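Local coordinates for protein malonate decarboxylase subunit alpha (Acinetobacter baumannii ATCC 17978, PDB 6MPR) that probably acts as the transferase subunit of malonate decarboxylase, passing the acyl carrier protein from its acetyl thioester to malonate, at residues K240-V245 with E540-K545; I257-N262 with L288-K293; Y284-G289 with T312-S317. One frame throughout, in Å; residues are numbered along the deposited sequence.

Contact 1 of 3, residues K240-V245 with E540-K545; sequences KHIKPV and ELLAAK
Ile242 and Leu542 meet side chain to side chain where the entry to helix 244-261 lies against the loop that leads into helix 547-553. This is the tight, buried part. Leu542 spreads its two methyl groups over the ethyl and methyl branches of Ile242: CD2 lies 4.0 Å from Ile242 CD1, while CD1 and CD2 are each 4.1 Å from Ile242 CG2. The leucine reaches that position with CG beside its backbone N and opposite the carbonyl carbon (chi1 -65°), and the two branched chains lie aslant. Both also rest on Leu279 of helix 272-287, making a three-way apolar junction. The other end of the contact is looser and faces solvent. Here backbone meets backbone: Lys545 O lies 3.3 Å from Lys240 CA in a bent C-H...O contact, 126° at the hydrogen. The amide N of Lys240 is equally near but badly angled, and bonds instead to Asp238. The Lys240 chain leads off from CG fully extended, its CG resting over the centre of one face of the exposed His241 ring. Lys545 turns away from Lys240 and folds back over its own loop, where NZ donates to Leu542 O at 2.7 Å with a C=O...N angle of 162°, and weakly to Glu540 O. Arg539 bridges the segments, giving NH1 to Ile242 O and NH2 to Lys545 O. The chemistry therefore implies a join whose direct contact is van der Waals packing of two aliphatic chains plus one bent C-H...O approach, while a backbone carbonyl on each side is satisfied by a shared guanidinium group.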
ATOM      1  N   LYS A 240     -12.400 -17.765 -27.658  1.00 19.68           N
ATOM      2  CA  LYS A 240     -13.285 -18.779 -28.230  1.00 19.85           C
ATOM      3  C   LYS A 240     -14.156 -19.445 -27.173  1.00 23.04           C
ATOM      4  O   LYS A 240     -15.222 -19.975 -27.515  1.00 20.90           O
ATOM      5  CB  LYS A 240     -12.487 -19.848 -28.982  1.00 24.96           C
ATOM      6  CG  LYS A 240     -11.869 -20.905 -28.074  1.00 31.49           C
ATOM      7  CD  LYS A 240     -11.305 -22.087 -28.861  1.00 40.28           C
ATOM      8  CE  LYS A 240     -10.479 -22.984 -27.947  1.00 43.61           C
ATOM      9  NZ  LYS A 240     -10.081 -24.280 -28.562  1.00 48.51           N
ATOM     10  N   HIS A 241     -13.741 -19.409 -25.906  1.00 22.48           N
ATOM     11  CA  HIS A 241     -14.472 -20.022 -24.801  1.00 21.80           C
ATOM     12  C   HIS A 241     -15.432 -19.065 -24.105  1.00 20.98           C
ATOM     13  O   HIS A 241     -16.115 -19.480 -23.163  1.00 28.97           O
ATOM     14  CB  HIS A 241     -13.489 -20.589 -23.774  1.00 26.01           C
ATOM     15  CG  HIS A 241     -12.761 -21.804 -24.251  1.00 39.72           C
ATOM     16  ND1 HIS A 241     -11.410 -21.988 -24.051  1.00 44.89           N
ATOM     17  CD2 HIS A 241     -13.196 -22.898 -24.918  1.00 45.61           C
ATOM     18  CE1 HIS A 241     -11.044 -23.144 -24.575  1.00 48.64           C
ATOM     19  NE2 HIS A 241     -12.110 -23.715 -25.108  1.00 47.96           N
ATOM     20  N   ILE A 242     -15.499 -17.801 -24.529  1.00 17.40           N
ATOM     21  CA  ILE A 242     -16.493 -16.885 -23.982  1.00 17.11           C
ATOM     22  C   ILE A 242     -17.875 -17.268 -24.500  1.00 18.84           C
ATOM     23  O   ILE A 242     -18.067 -17.506 -25.700  1.00 26.64           O
ATOM     24  CB  ILE A 242     -16.140 -15.431 -24.340  1.00 17.82           C
ATOM     25  CG1 ILE A 242     -14.779 -15.034 -23.755  1.00 14.79           C
ATOM     26  CG2 ILE A 242     -17.218 -14.489 -23.833  1.00 18.99           C
ATOM     27  CD1 ILE A 242     -14.227 -13.707 -24.297  1.00 13.50           C
ATOM     28  N   LYS A 243     -18.853 -17.319 -23.599  1.00 16.27           N
ATOM     29  CA  LYS A 243     -20.200 -17.757 -23.927  1.00 20.14           C
ATOM     30  C   LYS A 243     -21.194 -16.597 -23.879  1.00 20.63           C
ATOM     31  O   LYS A 243     -20.879 -15.518 -23.366  1.00 18.10           O
ATOM     32  CB  LYS A 243     -20.629 -18.877 -22.967  1.00 25.52           C
ATOM     33  CG  LYS A 243     -19.631 -20.053 -22.960  1.00 30.37           C
ATOM     34  CD  LYS A 243     -20.190 -21.297 -22.288  1.00 31.50           C
ATOM     35  CE  LYS A 243     -20.123 -21.188 -20.791  1.00 41.10           C
ATOM     36  NZ  LYS A 243     -21.290 -21.856 -20.152  1.00 50.73           N
ATOM     37  N   PRO A 244     -22.395 -16.769 -24.460  1.00 23.29           N
ATOM     38  CA  PRO A 244     -23.419 -15.712 -24.352  1.00 20.35           C
ATOM     39  C   PRO A 244     -23.672 -15.212 -22.937  1.00 21.68           C
ATOM     40  O   PRO A 244     -23.851 -14.004 -22.746  1.00 17.49           O
ATOM     41  CB  PRO A 244     -24.665 -16.389 -24.939  1.00 23.36           C
ATOM     42  CG  PRO A 244     -24.117 -17.316 -25.968  1.00 28.76           C
ATOM     43  CD  PRO A 244     -22.808 -17.833 -25.396  1.00 21.03           C
ATOM     44  N   VAL A 245     -23.685 -16.100 -21.939  1.00 19.45           N
ATOM     45  CA  VAL A 245     -23.923 -15.665 -20.560  1.00 22.45           C
ATOM     46  C   VAL A 245     -22.840 -14.684 -20.103  1.00 21.48           C
ATOM     47  O   VAL A 245     -23.122 -13.722 -19.372  1.00 16.08           O
ATOM     48  CB  VAL A 245     -24.032 -16.886 -19.616  1.00 23.62           C
ATOM     49  CG1 VAL A 245     -22.724 -17.682 -19.567  1.00 18.52           C
ATOM     50  CG2 VAL A 245     -24.425 -16.441 -18.206  1.00 27.20           C
ATOM     51  N   GLU A 540     -21.334 -12.531 -31.287  1.00 22.00           N
ATOM     52  CA  GLU A 540     -21.107 -11.555 -32.351  1.00 29.43           C
ATOM     53  C   GLU A 540     -20.736 -10.181 -31.802  1.00 27.97           C
ATOM     54  O   GLU A 540     -20.162  -9.366 -32.536  1.00 21.81           O
ATOM     55  CB  GLU A 540     -22.339 -11.456 -33.252  1.00 30.00           C
ATOM     56  CG  GLU A 540     -22.444 -12.596 -34.252  1.00 34.18           C
ATOM     57  CD  GLU A 540     -21.205 -12.709 -35.132  1.00 48.96           C
ATOM     58  OE1 GLU A 540     -20.928 -11.766 -35.910  1.00 56.71           O
ATOM     59  OE2 GLU A 540     -20.500 -13.736 -35.034  1.00 52.13           O
ATOM     60  N   LEU A 541     -21.039  -9.909 -30.528  1.00 20.44           N
ATOM     61  CA  LEU A 541     -20.648  -8.645 -29.915  1.00 19.56           C
ATOM     62  C   LEU A 541     -19.155  -8.577 -29.604  1.00 17.79           C
ATOM     63  O   LEU A 541     -18.616  -7.474 -29.451  1.00 19.55           O
ATOM     64  CB  LEU A 541     -21.431  -8.414 -28.626  1.00 22.42           C
ATOM     65  CG  LEU A 541     -22.701  -7.582 -28.736  1.00 30.50           C
ATOM     66  CD1 LEU A 541     -23.270  -7.343 -27.354  1.00 20.91           C
ATOM     67  CD2 LEU A 541     -22.405  -6.257 -29.445  1.00 25.11           C
ATOM     68  N   LEU A 542     -18.482  -9.718 -29.484  1.00 22.71           N
ATOM     69  CA  LEU A 542     -17.061  -9.715 -29.146  1.00 15.44           C
ATOM     70  C   LEU A 542     -16.232  -9.090 -30.266  1.00 19.10           C
ATOM     71  O   LEU A 542     -16.373  -9.460 -31.433  1.00 18.98           O
ATOM     72  CB  LEU A 542     -16.595 -11.144 -28.876  1.00 17.48           C
ATOM     73  CG  LEU A 542     -17.215 -11.833 -27.661  1.00 17.37           C
ATOM     74  CD1 LEU A 542     -16.948 -13.325 -27.718  1.00 20.86           C
ATOM     75  CD2 LEU A 542     -16.676 -11.242 -26.349  1.00 17.27           C
ATOM     76  N   ALA A 543     -15.351  -8.147 -29.906  1.00 19.29           N
ATOM     77  CA  ALA A 543     -14.455  -7.558 -30.900  1.00 18.57           C
ATOM     78  C   ALA A 543     -13.500  -8.592 -31.474  1.00 18.81           C
ATOM     79  O   ALA A 543     -13.035  -8.448 -32.609  1.00 17.50           O
ATOM     80  CB  ALA A 543     -13.661  -6.398 -30.289  1.00 14.93           C
ATOM     81  N   ALA A 544     -13.175  -9.622 -30.698  1.00 19.95           N
ATOM     82  CA  ALA A 544     -12.370 -10.740 -31.170  1.00 19.12           C
ATOM     83  C   ALA A 544     -13.030 -12.030 -30.712  1.00 20.85           C
ATOM     84  O   ALA A 544     -13.390 -12.159 -29.538  1.00 21.64           O
ATOM     85  CB  ALA A 544     -10.928 -10.650 -30.646  1.00 18.94           C
ATOM     86  N   LYS A 545     -13.187 -12.978 -31.635  1.00 16.43           N
ATOM     87  CA  LYS A 545     -13.835 -14.258 -31.366  1.00 16.40           C
ATOM     88  C   LYS A 545     -12.861 -15.362 -30.973  1.00 20.89           C
ATOM     89  O   LYS A 545     -13.300 -16.416 -30.494  1.00 24.57           O
ATOM     90  CB  LYS A 545     -14.621 -14.714 -32.604  1.00 25.32           C
ATOM     91  CG  LYS A 545     -16.034 -14.161 -32.714  1.00 32.73           C
ATOM     92  CD  LYS A 545     -16.031 -12.665 -32.925  1.00 33.02           C
ATOM     93  CE  LYS A 545     -17.403 -12.165 -33.351  1.00 31.49           C
ATOM     94  NZ  LYS A 545     -17.354 -10.713 -33.667  1.00 34.74           N
TER

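Contact 2 of 3, residues I257-N262 with L288-K293; sequences IYEKHN and LGLKGK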
ATOM      1  N   ILE A 257     -23.159  -0.529 -14.214  1.00 13.52           N
ATOM      2  CA  ILE A 257     -22.153  -0.167 -13.218  1.00 13.00           C
ATOM      3  C   ILE A 257     -21.189   0.892 -13.753  1.00 12.65           C
ATOM      4  O   ILE A 257     -21.070   1.985 -13.179  1.00 13.04           O
ATOM      5  CB  ILE A 257     -21.376  -1.409 -12.736  1.00 12.56           C
ATOM      6  CG1 ILE A 257     -22.343  -2.520 -12.273  1.00 14.57           C
ATOM      7  CG2 ILE A 257     -20.445  -1.014 -11.584  1.00 17.01           C
ATOM      8  CD1 ILE A 257     -21.641  -3.774 -11.724  1.00 15.66           C
ATOM      9  N   TYR A 258     -20.478   0.584 -14.842  1.00 12.38           N
ATOM     10  CA  TYR A 258     -19.434   1.495 -15.314  1.00 12.07           C
ATOM     11  C   TYR A 258     -20.037   2.809 -15.796  1.00 12.53           C
ATOM     12  O   TYR A 258     -19.602   3.895 -15.390  1.00 13.16           O
ATOM     13  CB  TYR A 258     -18.613   0.873 -16.450  1.00 12.08           C
ATOM     14  CG  TYR A 258     -17.783  -0.351 -16.099  1.00 13.09           C
ATOM     15  CD1 TYR A 258     -17.755  -0.870 -14.807  1.00 14.32           C
ATOM     16  CD2 TYR A 258     -17.017  -0.978 -17.077  1.00 11.15           C
ATOM     17  CE1 TYR A 258     -16.980  -2.000 -14.513  1.00 10.79           C
ATOM     18  CE2 TYR A 258     -16.247  -2.083 -16.785  1.00 12.93           C
ATOM     19  CZ  TYR A 258     -16.236  -2.589 -15.511  1.00 11.69           C
ATOM     20  OH  TYR A 258     -15.475  -3.697 -15.261  1.00 10.46           O
ATOM     21  N   GLU A 259     -21.040   2.719 -16.666  1.00 13.04           N
ATOM     22  CA  GLU A 259     -21.724   3.918 -17.135  1.00 13.57           C
ATOM     23  C   GLU A 259     -22.467   4.606 -15.991  1.00 13.90           C
ATOM     24  O   GLU A 259     -22.395   5.830 -15.835  1.00 14.10           O
ATOM     25  CB  GLU A 259     -22.695   3.559 -18.256  1.00 14.11           C
ATOM     26  CG  GLU A 259     -23.317   4.795 -18.907  1.00 17.47           C
ATOM     27  CD  GLU A 259     -24.303   4.472 -20.012  1.00 19.52           C
ATOM     28  OE1 GLU A 259     -24.580   3.278 -20.268  1.00 24.94           O
ATOM     29  OE2 GLU A 259     -24.801   5.428 -20.632  1.00 25.89           O
ATOM     30  N   LYS A 260     -23.188   3.824 -15.184  1.00 17.99           N
ATOM     31  CA  LYS A 260     -24.046   4.390 -14.144  1.00 18.46           C
ATOM     32  C   LYS A 260     -23.260   5.271 -13.186  1.00 16.76           C
ATOM     33  O   LYS A 260     -23.726   6.345 -12.787  1.00 14.94           O
ATOM     34  CB  LYS A 260     -24.740   3.262 -13.367  1.00 14.63           C
ATOM     35  CG  LYS A 260     -25.631   3.762 -12.217  1.00 15.41           C
ATOM     36  CD  LYS A 260     -26.310   2.604 -11.493  1.00 16.02           C
ATOM     37  CE  LYS A 260     -27.116   3.107 -10.297  1.00 24.73           C
ATOM     38  NZ  LYS A 260     -28.357   3.816 -10.719  1.00 32.94           N
ATOM     39  N   HIS A 261     -22.066   4.825 -12.797  1.00 13.56           N
ATOM     40  CA  HIS A 261     -21.270   5.518 -11.795  1.00 16.94           C
ATOM     41  C   HIS A 261     -20.076   6.257 -12.374  1.00 13.71           C
ATOM     42  O   HIS A 261     -19.267   6.786 -11.604  1.00 17.05           O
ATOM     43  CB  HIS A 261     -20.789   4.524 -10.738  1.00 12.91           C
ATOM     44  CG  HIS A 261     -21.897   3.755 -10.098  1.00 13.30           C
ATOM     45  ND1 HIS A 261     -22.808   4.343  -9.252  1.00 14.81           N
ATOM     46  CD2 HIS A 261     -22.250   2.451 -10.188  1.00 13.28           C
ATOM     47  CE1 HIS A 261     -23.678   3.433  -8.842  1.00 18.04           C
ATOM     48  NE2 HIS A 261     -23.357   2.277  -9.392  1.00 16.00           N
ATOM     49  N   ASN A 262     -19.933   6.294 -13.698  1.00 13.85           N
ATOM     50  CA  ASN A 262     -18.865   7.047 -14.369  1.00 14.72           C
ATOM     51  C   ASN A 262     -17.477   6.545 -13.956  1.00 18.13           C
ATOM     52  O   ASN A 262     -16.599   7.319 -13.573  1.00 13.71           O
ATOM     53  CB  ASN A 262     -19.022   8.544 -14.095  1.00 17.94           C
ATOM     54  CG  ASN A 262     -18.237   9.408 -15.073  1.00 28.23           C
ATOM     55  OD1 ASN A 262     -18.130   9.089 -16.262  1.00 35.63           O
ATOM     56  ND2 ASN A 262     -17.673  10.508 -14.568  1.00 27.21           N
ATOM     57  N   LEU A 288     -23.023   2.670 -27.111  1.00 21.09           N
ATOM     58  CA  LEU A 288     -23.535   3.523 -26.044  1.00 17.55           C
ATOM     59  C   LEU A 288     -22.859   4.890 -26.010  1.00 21.33           C
ATOM     60  O   LEU A 288     -23.205   5.716 -25.154  1.00 22.90           O
ATOM     61  CB  LEU A 288     -23.360   2.828 -24.677  1.00 15.72           C
ATOM     62  CG  LEU A 288     -24.086   1.488 -24.495  1.00 19.86           C
ATOM     63  CD1 LEU A 288     -23.724   0.854 -23.158  1.00 21.46           C
ATOM     64  CD2 LEU A 288     -25.603   1.664 -24.629  1.00 26.10           C
ATOM     65  N   GLY A 289     -21.903   5.139 -26.910  1.00 16.14           N
ATOM     66  CA  GLY A 289     -21.212   6.416 -26.970  1.00 24.10           C
ATOM     67  C   GLY A 289     -20.232   6.659 -25.842  1.00 25.80           C
ATOM     68  O   GLY A 289     -19.979   7.817 -25.491  1.00 24.24           O
ATOM     69  N   LEU A 290     -19.655   5.599 -25.276  1.00 21.61           N
ATOM     70  CA  LEU A 290     -18.921   5.708 -24.021  1.00 18.49           C
ATOM     71  C   LEU A 290     -17.404   5.820 -24.172  1.00 16.23           C
ATOM     72  O   LEU A 290     -16.708   5.871 -23.148  1.00 14.41           O
ATOM     73  CB  LEU A 290     -19.256   4.510 -23.120  1.00 13.85           C
ATOM     74  CG  LEU A 290     -20.712   4.412 -22.651  1.00 15.18           C
ATOM     75  CD1 LEU A 290     -20.950   3.107 -21.865  1.00 18.94           C
ATOM     76  CD2 LEU A 290     -21.100   5.624 -21.830  1.00 20.95           C
ATOM     77  N   LYS A 291     -16.861   5.856 -25.395  1.00 17.94           N
ATOM     78  CA  LYS A 291     -15.405   5.887 -25.524  1.00 23.55           C
ATOM     79  C   LYS A 291     -14.853   7.169 -24.920  1.00 13.82           C
ATOM     80  O   LYS A 291     -15.360   8.264 -25.189  1.00 17.06           O
ATOM     81  CB  LYS A 291     -14.964   5.770 -26.982  1.00 24.74           C
ATOM     82  CG  LYS A 291     -13.435   5.802 -27.137  1.00 26.48           C
ATOM     83  CD  LYS A 291     -12.992   5.920 -28.591  1.00 27.85           C
ATOM     84  CE  LYS A 291     -13.500   4.750 -29.421  1.00 30.99           C
ATOM     85  NZ  LYS A 291     -13.124   4.883 -30.860  1.00 29.68           N
ATOM     86  N   GLY A 292     -13.815   7.035 -24.103  1.00 18.40           N
ATOM     87  CA  GLY A 292     -13.246   8.162 -23.403  1.00 21.74           C
ATOM     88  C   GLY A 292     -14.023   8.635 -22.192  1.00 22.28           C
ATOM     89  O   GLY A 292     -13.536   9.522 -21.476  1.00 24.89           O
ATOM     90  N   LYS A 293     -15.208   8.076 -21.933  1.00 16.40           N
ATOM     91  CA  LYS A 293     -16.021   8.459 -20.784  1.00 13.85           C
ATOM     92  C   LYS A 293     -15.929   7.478 -19.634  1.00 18.81           C
ATOM     93  O   LYS A 293     -16.358   7.817 -18.526  1.00 22.40           O
ATOM     94  CB  LYS A 293     -17.497   8.578 -21.179  1.00 17.09           C
ATOM     95  CG  LYS A 293     -17.746   9.619 -22.245  1.00 19.19           C
ATOM     96  CD  LYS A 293     -19.221   9.720 -22.574  1.00 19.53           C
ATOM     97  CE  LYS A 293     -19.423  10.532 -23.843  1.00 28.10           C
ATOM     98  NZ  LYS A 293     -20.804  10.332 -24.362  1.00 34.81           N
TER
HETATM   99  O   HOH W   1     -25.336   5.738 -23.378  1.00 28.98           O
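Glu259 and Leu290 lead the contact between the last turns of helix 244-261 and the loop of a beta-alpha-beta crossover, in which helix 272-287 joins the neighbouring parallel strands 265-268 and 297-299. That loop starts with a Schellman motif closed by Gly289. The apolar contact is made by the stem of the glutamate. CG of Glu259 stands anti to the backbone N (chi1 -173°) and the chain runs on extended, so its methylenes cross the leucine at about a right angle. Leu290 CD2 touches Glu259 CG at 3.8 Å, and Leu290 CD1 meets Glu259 CB at 4.0 Å. Leu288 adds a lighter touch, with CD1 3.9 Å from Glu259 OE1.

The ionic part belongs to the carboxylate: OE1 of Glu259 forms a salt bridge with Arg255, one turn earlier on the same helix, and this probably keeps the group charged at the surface. Water carries the polar link. One molecule donates to Glu259 OE2 and to Leu288 O, at 2.8 Å each, spanning helix and loop.

At the far end, Gln264 NE2 donates to the carbonyl oxygens of both Asn262 and Lys293, tying the two backbones together. Within the loop, the Lys293 side chain runs extended, and its NZ donates to Gly289 O at 2.9 Å, arriving 26° out of the carbonyl plane.

Contact 3 of 3, residues Y284-G289 with T312-S317; sequences YGESLG and TGWVES
Trp314 brings the edge of its indole against the backbone of Gly285 and Glu286, a buried edge-on contact at the C-terminal turn of helix 272-287. The tryptophan comes from the loop between helix 307-311 and strand 317-319, an edge strand of the mixed sheet within this chain, so the contact sets that loop against the helix of the preceding crossover. Two atoms of the six-membered ring do the touching: CH2 lies 3.5 Å from Gly285 C, and CZ2 lies 3.5 Å from Glu286 N. Gly285 O and Glu286 CA lie in the ring plane as well, so the indole meets the helix rim-first. Gly285 has no side chain, and its bare backbone lets the ring edge come this close.

Gly313, which ends a Schellman motif, turns the chain just ahead of the tryptophan. CG of Trp314 then sits beside its own backbone N (chi1 -72°), sending the indole toward the helix. Leu281, Leu290, Lys291 and Ile294 also pack around the ring.

The polar edge of the indole is served by water. One molecule lying in the ring plane accepts from Trp314 NE1 at 2.9 Å and donates to Glu286 OE2 at 3.1 Å; the same carboxylate oxygen has a long, weak ion pair with Lys291. On the helix side, Ser287 OG donates to Tyr284 O at 2.7 Å and so helps hold the last helical turn.

The chemistry implies a close van der Waals contact where the six-membered ring edge meets the peptide between Gly285 and Glu286, and a water-bridged one where the indole nitrogen faces the Glu286 carboxylate, so the indole N-H is satisfied through water without any direct bond between the segments.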
ATOM      1  N   TYR A 284     -20.226  -2.947 -27.974  1.00 19.48           N
ATOM      2  CA  TYR A 284     -21.358  -2.498 -27.172  1.00 20.10           C
ATOM      3  C   TYR A 284     -21.069  -1.156 -26.507  1.00 20.52           C
ATOM      4  O   TYR A 284     -21.921  -0.259 -26.499  1.00 22.45           O
ATOM      5  CB  TYR A 284     -21.695  -3.562 -26.134  1.00 20.66           C
ATOM      6  CG  TYR A 284     -22.855  -3.211 -25.239  1.00 15.46           C
ATOM      7  CD1 TYR A 284     -24.134  -3.073 -25.759  1.00 16.22           C
ATOM      8  CD2 TYR A 284     -22.676  -3.060 -23.865  1.00 20.25           C
ATOM      9  CE1 TYR A 284     -25.210  -2.770 -24.929  1.00 19.93           C
ATOM     10  CE2 TYR A 284     -23.743  -2.757 -23.029  1.00 18.29           C
ATOM     11  CZ  TYR A 284     -25.002  -2.609 -23.568  1.00 21.63           C
ATOM     12  OH  TYR A 284     -26.060  -2.309 -22.736  1.00 20.84           O
ATOM     13  N   GLY A 285     -19.864  -0.988 -25.960  1.00 18.19           N
ATOM     14  CA  GLY A 285     -19.521   0.288 -25.363  1.00 15.54           C
ATOM     15  C   GLY A 285     -19.557   1.419 -26.368  1.00 16.72           C
ATOM     16  O   GLY A 285     -20.038   2.513 -26.068  1.00 19.40           O
ATOM     17  N   GLU A 286     -19.065   1.162 -27.585  1.00 18.73           N
ATOM     18  CA  GLU A 286     -19.108   2.168 -28.646  1.00 18.79           C
ATOM     19  C   GLU A 286     -20.541   2.524 -29.025  1.00 23.27           C
ATOM     20  O   GLU A 286     -20.856   3.695 -29.269  1.00 21.27           O
ATOM     21  CB  GLU A 286     -18.339   1.657 -29.866  1.00 20.34           C
ATOM     22  CG  GLU A 286     -18.446   2.524 -31.113  1.00 22.00           C
ATOM     23  CD  GLU A 286     -17.849   3.897 -30.933  1.00 33.14           C
ATOM     24  OE1 GLU A 286     -18.281   4.815 -31.668  1.00 35.68           O
ATOM     25  OE2 GLU A 286     -16.956   4.065 -30.067  1.00 23.43           O
ATOM     26  N   SER A 287     -21.425   1.527 -29.078  1.00 18.63           N
ATOM     27  CA  SER A 287     -22.825   1.779 -29.395  1.00 20.50           C
ATOM     28  C   SER A 287     -23.518   2.652 -28.350  1.00 19.48           C
ATOM     29  O   SER A 287     -24.503   3.325 -28.681  1.00 22.15           O
ATOM     30  CB  SER A 287     -23.571   0.450 -29.537  1.00 23.24           C
ATOM     31  OG  SER A 287     -23.921  -0.057 -28.260  1.00 24.12           O
ATOM     32  N   LEU A 288     -23.023   2.670 -27.111  1.00 21.09           N
ATOM     33  CA  LEU A 288     -23.535   3.523 -26.044  1.00 17.55           C
ATOM     34  C   LEU A 288     -22.859   4.890 -26.010  1.00 21.33           C
ATOM     35  O   LEU A 288     -23.205   5.716 -25.154  1.00 22.90           O
ATOM     36  CB  LEU A 288     -23.360   2.828 -24.677  1.00 15.72           C
ATOM     37  CG  LEU A 288     -24.086   1.488 -24.495  1.00 19.86           C
ATOM     38  CD1 LEU A 288     -23.724   0.854 -23.158  1.00 21.46           C
ATOM     39  CD2 LEU A 288     -25.603   1.664 -24.629  1.00 26.10           C
ATOM     40  N   GLY A 289     -21.903   5.139 -26.910  1.00 16.14           N
ATOM     41  CA  GLY A 289     -21.212   6.416 -26.970  1.00 24.10           C
ATOM     42  C   GLY A 289     -20.232   6.659 -25.842  1.00 25.80           C
ATOM     43  O   GLY A 289     -19.979   7.817 -25.491  1.00 24.24           O
ATOM     44  N   THR A 312      -8.582   0.681 -30.288  1.00 13.27           N
ATOM     45  CA  THR A 312      -9.639   1.624 -30.646  1.00 16.85           C
ATOM     46  C   THR A 312      -9.648   2.874 -29.782  1.00 15.45           C
ATOM     47  O   THR A 312     -10.550   3.707 -29.942  1.00 21.49           O
ATOM     48  CB  THR A 312     -11.020   0.960 -30.576  1.00 18.22           C
ATOM     49  OG1 THR A 312     -11.176   0.314 -29.305  1.00 15.56           O
ATOM     50  CG2 THR A 312     -11.188  -0.069 -31.693  1.00 14.34           C
ATOM     51  N   GLY A 313      -8.686   3.030 -28.878  1.00 15.74           N
ATOM     52  CA  GLY A 313      -8.527   4.277 -28.145  1.00 20.89           C
ATOM     53  C   GLY A 313      -9.266   4.382 -26.827  1.00 16.92           C
ATOM     54  O   GLY A 313      -9.348   5.488 -26.282  1.00 16.10           O
ATOM     55  N   TRP A 314      -9.798   3.278 -26.291  1.00 12.11           N
ATOM     56  CA  TRP A 314     -10.467   3.344 -24.993  1.00 11.77           C
ATOM     57  C   TRP A 314      -9.467   3.441 -23.857  1.00 12.97           C
ATOM     58  O   TRP A 314      -9.704   4.150 -22.871  1.00 15.17           O
ATOM     59  CB  TRP A 314     -11.330   2.106 -24.754  1.00 12.75           C
ATOM     60  CG  TRP A 314     -12.559   2.074 -25.573  1.00 13.85           C
ATOM     61  CD1 TRP A 314     -12.644   1.798 -26.907  1.00 19.49           C
ATOM     62  CD2 TRP A 314     -13.896   2.306 -25.119  1.00 12.95           C
ATOM     63  NE1 TRP A 314     -13.955   1.859 -27.315  1.00 16.75           N
ATOM     64  CE2 TRP A 314     -14.743   2.160 -26.234  1.00 14.98           C
ATOM     65  CE3 TRP A 314     -14.458   2.620 -23.878  1.00 12.23           C
ATOM     66  CZ2 TRP A 314     -16.124   2.343 -26.151  1.00 18.81           C
ATOM     67  CZ3 TRP A 314     -15.819   2.795 -23.791  1.00 15.85           C
ATOM     68  CH2 TRP A 314     -16.643   2.660 -24.924  1.00 13.76           C
ATOM     69  N   VAL A 315      -8.355   2.723 -23.974  1.00 15.75           N
ATOM     70  CA  VAL A 315      -7.442   2.489 -22.865  1.00 12.11           C
ATOM     71  C   VAL A 315      -6.330   3.524 -22.941  1.00 14.94           C
ATOM     72  O   VAL A 315      -5.486   3.475 -23.846  1.00 16.88           O
ATOM     73  CB  VAL A 315      -6.865   1.072 -22.904  1.00 11.74           C
ATOM     74  CG1 VAL A 315      -5.870   0.893 -21.773  1.00 12.88           C
ATOM     75  CG2 VAL A 315      -7.976   0.023 -22.818  1.00 14.63           C
ATOM     76  N   GLU A 316      -6.294   4.428 -21.956  1.00 12.01           N
ATOM     77  CA  GLU A 316      -5.310   5.504 -21.946  1.00 14.42           C
ATOM     78  C   GLU A 316      -4.029   5.145 -21.216  1.00 13.33           C
ATOM     79  O   GLU A 316      -2.954   5.619 -21.605  1.00 14.72           O
ATOM     80  CB  GLU A 316      -5.935   6.765 -21.344  1.00 13.43           C
ATOM     81  CG  GLU A 316      -6.965   7.316 -22.337  1.00 27.13           C
ATOM     82  CD  GLU A 316      -7.782   8.480 -21.820  1.00 36.06           C
ATOM     83  OE1 GLU A 316      -8.818   8.776 -22.455  1.00 37.74           O
ATOM     84  OE2 GLU A 316      -7.401   9.093 -20.797  1.00 33.67           O
ATOM     85  N   SER A 317      -4.112   4.305 -20.192  1.00 10.55           N
ATOM     86  CA  SER A 317      -2.940   3.960 -19.406  1.00  9.28           C
ATOM     87  C   SER A 317      -3.164   2.604 -18.755  1.00  9.09           C
ATOM     88  O   SER A 317      -4.281   2.272 -18.342  1.00  9.91           O
ATOM     89  CB  SER A 317      -2.664   5.021 -18.339  1.00 12.39           C
ATOM     90  OG  SER A 317      -3.669   5.007 -17.333  1.00 11.84           O
TER
HETATM   91  O   HOH W   2     -14.835   1.837 -30.044  1.00 27.65           O

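Contacts 2 and 3 are neighbours, their centres about 9 Å apart; they share Leu288 and Gly289, and a probable hydrogen bond runs from Leu290 N to Gly285 O. Contacts 1 and 2 lie at opposite ends of helix 244-261, contact 1 just ahead of its first turn, and do not touch, whereas contact 1 reaches contact 3 through Leu541, which packs on Tyr284. Contact 3 is buried, contact 1 partly so, and contact 2 lies at the surface. The chemistry follows: aliphatic chains in contact 1, the aliphatic stem of a surface glutamate in contact 2, an aromatic edge on main chain in contact 3. Water joins the segments of the last two, an arginine those of the first.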